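Local coordinates for protein aclacinomycin oxidoreductase (AknOx) (Streptomyces galilaeus, PDB 2IPI) that uses bicovalently bound FAD and oxygen to oxidise the terminal sugar of aclacinomycin N and then of aclacinomycin A, the last two steps of aclacinomycin biosynthesis, at residues P125-T128 against L129-Y133; N404-P407 against E408-A412. One frame throughout, in Å; residues are numbered along the deposited sequence.

Contact 1: P125-T128 against L129-Y133; sequences PGAT and LGETY
Thr128 meets Glu131 one turn further on, where an incoming loop becomes a helix. The methyl CG2 of Thr128 lies over the start of the first turn, 3.0 Å from the backbone N of Glu131, which is tight for a carbon, and 3.5 Å from CG of the same glutamate. This is the place a capping hydroxyl would normally take. The torsion of Thr128 (chi1 -147°), well off a staggered value, turns OG1 away from the helix, and the hydroxyl bonds instead to the carbonyl oxygens of Pro150 and Val152. A beta-branched residue suits such a post, since one branch packs on the turn while the other ties in a second loop.

Glu131 is long enough to reach back. With CG beside its own backbone N and the chain extended beyond it, the carboxylate arrives at Thr128 N, 3.4 Å from OE1. That bond is nearly straight but weak, and the position of OE1 is somewhat uncertain; if real, it would supply one half of a capping box, but the reciprocal bond from the threonine hydroxyl is not made. The other carboxylate oxygen of Glu131, OE2, forms a long, weak ion pair with Arg110. The helix, 129-140, belongs to the PCMH-type FAD-binding domain, and Pro125, at the start of the loop leading into it, touches the flavin cofactor.

Ala127 completes the junction: its CB rests 3.6 Å from Thr132 CG2, small enough to let the loop lie close to the helix flank. Thr132 N donates to Thr128 O at 2.9 Å, the opening bond of the helical pattern. Its hydroxyl turns back to Leu129 O, with OG1 at 3.1 Å and tilted 18° from the carbonyl plane. That oxygen also accepts from Tyr133 N.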
loop_
_atom_site.group_PDB
_atom_site.type_symbol
_atom_site.label_atom_id
_atom_site.label_comp_id
_atom_site.label_asym_id
_atom_site.label_seq_id
_atom_site.Cartn_x
_atom_site.Cartn_y
_atom_site.Cartn_z
ATOM N N PRO A 125 14.551 6.200 3.020
ATOM C CA PRO A 125 13.696 5.054 2.726
ATOM C C PRO A 125 13.728 3.964 3.793
ATOM O O PRO A 125 12.792 3.163 3.830
ATOM C CB PRO A 125 14.292 4.476 1.430
ATOM C CG PRO A 125 15.718 4.936 1.475
ATOM C CD PRO A 125 15.643 6.336 2.043
ATOM N N GLY A 126 14.755 3.913 4.633
ATOM C CA GLY A 126 14.948 2.827 5.585
ATOM C C GLY A 126 14.044 3.016 6.792
ATOM O O GLY A 126 13.740 2.090 7.531
ATOM N N ALA A 127 13.629 4.268 6.975
ATOM C CA ALA A 127 12.712 4.610 8.043
ATOM C C ALA A 127 11.436 3.780 7.941
ATOM O O ALA A 127 11.009 3.512 6.821
ATOM C CB ALA A 127 12.321 6.078 7.948
ATOM N N THR A 128 10.884 3.451 9.093
ATOM C CA THR A 128 9.582 2.763 9.126
ATOM C C THR A 128 8.479 3.794 9.182
ATOM O O THR A 128 8.700 4.949 9.547
ATOM C CB THR A 128 9.614 1.767 10.304
ATOM O OG1 THR A 128 8.832 0.608 10.001
ATOM C CG2 THR A 128 9.024 2.398 11.546
ATOM N N LEU A 129 7.244 3.433 8.806
ATOM C CA LEU A 129 6.153 4.402 8.940
ATOM C C LEU A 129 6.035 4.838 10.398
ATOM O O LEU A 129 5.925 6.028 10.686
ATOM C CB LEU A 129 4.841 3.829 8.440
ATOM C CG LEU A 129 4.741 3.521 6.940
ATOM C CD1 LEU A 129 3.332 3.106 6.551
ATOM C CD2 LEU A 129 5.179 4.733 6.129
ATOM N N GLY A 130 6.097 3.873 11.310
ATOM C CA GLY A 130 6.009 4.174 12.739
ATOM C C GLY A 130 7.029 5.210 13.162
ATOM O O GLY A 130 6.730 6.143 13.910
ATOM N N GLU A 131 8.260 5.068 12.664
ATOM C CA GLU A 131 9.289 6.050 13.015
ATOM C C GLU A 131 8.967 7.390 12.382
ATOM O O GLU A 131 9.072 8.430 13.048
ATOM C CB GLU A 131 10.686 5.562 12.616
ATOM C CG GLU A 131 11.147 4.432 13.522
ATOM C CD GLU A 131 12.362 3.697 13.011
ATOM O OE1 GLU A 131 12.790 3.988 11.876
ATOM O OE2 GLU A 131 12.847 2.845 13.792
ATOM N N THR A 132 8.555 7.410 11.113
ATOM C CA THR A 132 8.352 8.748 10.530
ATOM C C THR A 132 7.203 9.464 11.239
ATOM O O THR A 132 7.326 10.638 11.605
ATOM C CB THR A 132 8.135 8.761 9.012
ATOM O OG1 THR A 132 6.839 8.266 8.691
ATOM C CG2 THR A 132 9.189 7.862 8.375
ATOM N N TYR A 133 6.125 8.723 11.473
ATOM C CA TYR A 133 4.984 9.237 12.212
ATOM C C TYR A 133 5.419 9.881 13.532
ATOM O O TYR A 133 4.958 10.977 13.871
ATOM C CB TYR A 133 3.981 8.113 12.492
ATOM C CG TYR A 133 3.153 7.676 11.298
ATOM C CD1 TYR A 133 2.828 6.340 11.076
ATOM C CD2 TYR A 133 2.694 8.596 10.377
ATOM C CE1 TYR A 133 2.074 5.962 9.976
ATOM C CE2 TYR A 133 1.941 8.244 9.274
ATOM C CZ TYR A 133 1.628 6.907 9.080
ATOM O OH TYR A 133 0.882 6.559 7.980
#

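Contact 2: N404-P407 against E408-A412; sequences NSVP and ETATA
Pro407 lays its ring against the methyl of Ala410, three residues on, and the ring can be followed atom by atom. CB lies next to the backbone N of Glu408, at 3.4 Å. It stands 3.9 Å from Ala410 CB and also brushes the methyl CG2 of Thr409, at 4.1 Å. Next comes CG, only grazing the alanine. CD, which closes the ring onto the backbone nitrogen, returns to the same methyl at 3.7 Å from Ala410 CB. CB and CD thus both rest on one small methyl, with CG at the margin.

The backbone explains the fold-back. Ala410 N donates to Pro407 O across 2.6 Å, a short bond in which the donor stands above the carbonyl plane, 50° out of it. Glu408 and Thr409 have the backbone angles of the two corner positions, so residues 407 to 410 make a type I beta turn. Proline suits the first position, since the turn asks for its carbonyl and makes no use of an N-H there, and its rigid ring gives the alanine methyl a fixed apolar surface; alanine, at the last, has a methyl small enough to lie close to both the ring and Pro407 O, 3.1 Å from Ala410 CB.

Val406 adds a second apolar arm. Its CG1, trans to the backbone N, extends to Ala410 CB at 3.5 Å, closer than carbons usually pack, so the alanine is touched by valine and proline together. The valine side chain also rests on Asp175 and Arg416.

Within the turn, Glu408 O accepts from Asn494 ND2; just after it, the buried Thr411 bonds through OG1 to the hydroxyl of Thr212. The whole turn lies at the surface in the loop joining strands 391-398 and 420-428, neighbours in the large antiparallel sheet, with Asn494 just ahead of helix 495-505 and Thr212 shortly after helix 205-210.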
loop_
_atom_site.group_PDB
_atom_site.type_symbol
_atom_site.label_atom_id
_atom_site.label_comp_id
_atom_site.label_asym_id
_atom_site.label_seq_id
_atom_site.Cartn_x
_atom_site.Cartn_y
_atom_site.Cartn_z
ATOM N N ASN A 404 -9.901 11.782 -4.507
ATOM C CA ASN A 404 -10.665 11.873 -5.740
ATOM C C ASN A 404 -10.739 13.289 -6.294
ATOM O O ASN A 404 -11.538 13.562 -7.184
ATOM C CB ASN A 404 -12.100 11.344 -5.505
ATOM C CG ASN A 404 -12.126 9.837 -5.394
ATOM O OD1 ASN A 404 -11.096 9.166 -5.337
ATOM N ND2 ASN A 404 -13.334 9.267 -5.366
ATOM N N SER A 405 -9.905 14.156 -5.753
ATOM C CA SER A 405 -9.908 15.581 -6.049
ATOM C C SER A 405 -8.785 15.890 -7.042
ATOM O O SER A 405 -8.820 16.914 -7.719
ATOM C CB SER A 405 -9.739 16.443 -4.802
ATOM O OG SER A 405 -10.464 15.991 -3.663
ATOM N N VAL A 406 -7.800 15.012 -7.129
ATOM C CA VAL A 406 -6.706 15.110 -8.084
ATOM C C VAL A 406 -7.054 14.505 -9.436
ATOM O O VAL A 406 -7.561 13.378 -9.482
ATOM C CB VAL A 406 -5.491 14.333 -7.525
ATOM C CG1 VAL A 406 -4.316 14.384 -8.484
ATOM C CG2 VAL A 406 -5.110 14.860 -6.148
ATOM N N PRO A 407 -6.796 15.156 -10.553
ATOM C CA PRO A 407 -6.987 14.529 -11.874
ATOM C C PRO A 407 -6.175 13.245 -12.030
ATOM O O PRO A 407 -5.002 13.153 -11.661
ATOM C CB PRO A 407 -6.487 15.600 -12.847
ATOM C CG PRO A 407 -6.711 16.875 -12.097
ATOM C CD PRO A 407 -6.305 16.546 -10.679
ATOM N N GLU A 408 -6.825 12.220 -12.584
ATOM C CA GLU A 408 -6.285 10.885 -12.807
ATOM C C GLU A 408 -4.890 10.918 -13.411
ATOM O O GLU A 408 -3.988 10.128 -13.151
ATOM C CB GLU A 408 -7.237 10.117 -13.731
ATOM C CG GLU A 408 -6.718 8.835 -14.333
ATOM C CD GLU A 408 -7.729 7.699 -14.296
ATOM O OE1 GLU A 408 -8.745 7.807 -13.576
ATOM O OE2 GLU A 408 -7.501 6.688 -14.998
ATOM N N THR A 409 -4.698 11.911 -14.264
ATOM C CA THR A 409 -3.460 12.139 -14.960
ATOM C C THR A 409 -2.494 13.040 -14.201
ATOM O O THR A 409 -1.454 13.326 -14.777
ATOM C CB THR A 409 -3.780 12.814 -16.313
ATOM O OG1 THR A 409 -2.568 13.086 -17.022
ATOM C CG2 THR A 409 -4.457 14.155 -16.053
ATOM N N ALA A 410 -2.801 13.506 -12.998
ATOM C CA ALA A 410 -1.999 14.524 -12.337
ATOM C C ALA A 410 -0.882 13.907 -11.515
ATOM O O ALA A 410 0.084 14.601 -11.179
ATOM C CB ALA A 410 -2.865 15.404 -11.445
ATOM N N THR A 411 -0.976 12.613 -11.266
ATOM C CA THR A 411 0.011 11.799 -10.557
ATOM C C THR A 411 0.163 10.458 -11.252
ATOM O O THR A 411 -0.558 10.290 -12.244
ATOM C CB THR A 411 -0.508 11.676 -9.110
ATOM O OG1 THR A 411 0.496 11.396 -8.150
ATOM C CG2 THR A 411 -1.484 10.526 -9.083
ATOM N N ALA A 412 0.990 9.519 -10.836
ATOM C CA ALA A 412 1.093 8.179 -11.382
ATOM C C ALA A 412 0.277 7.190 -10.541
ATOM O O ALA A 412 0.468 5.979 -10.608
ATOM C CB ALA A 412 2.531 7.680 -11.509
#

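Overall arrangement
Contacts 1 and 2 come in series along the chain and do not touch: their centres are 26 Å apart and their nearest atoms about 16 Å. Contact 1 is buried in the PCMH-type FAD-binding domain, where strand 120-123 of the five-stranded antiparallel sheet passes into helix 129-140 beside the cofactor. Contact 2 is at the surface, in the loop between two adjacent strands of the seven-stranded sheet. Those strands carry Tyr397, a catalytic proton acceptor, and Thr427, which binds aclacinomycin Y. The two therefore belong to different parts of the fold, each tied to its own sheet: one beside the FAD, which Pro125 touches, the other connecting strands that bear substrate-site residues.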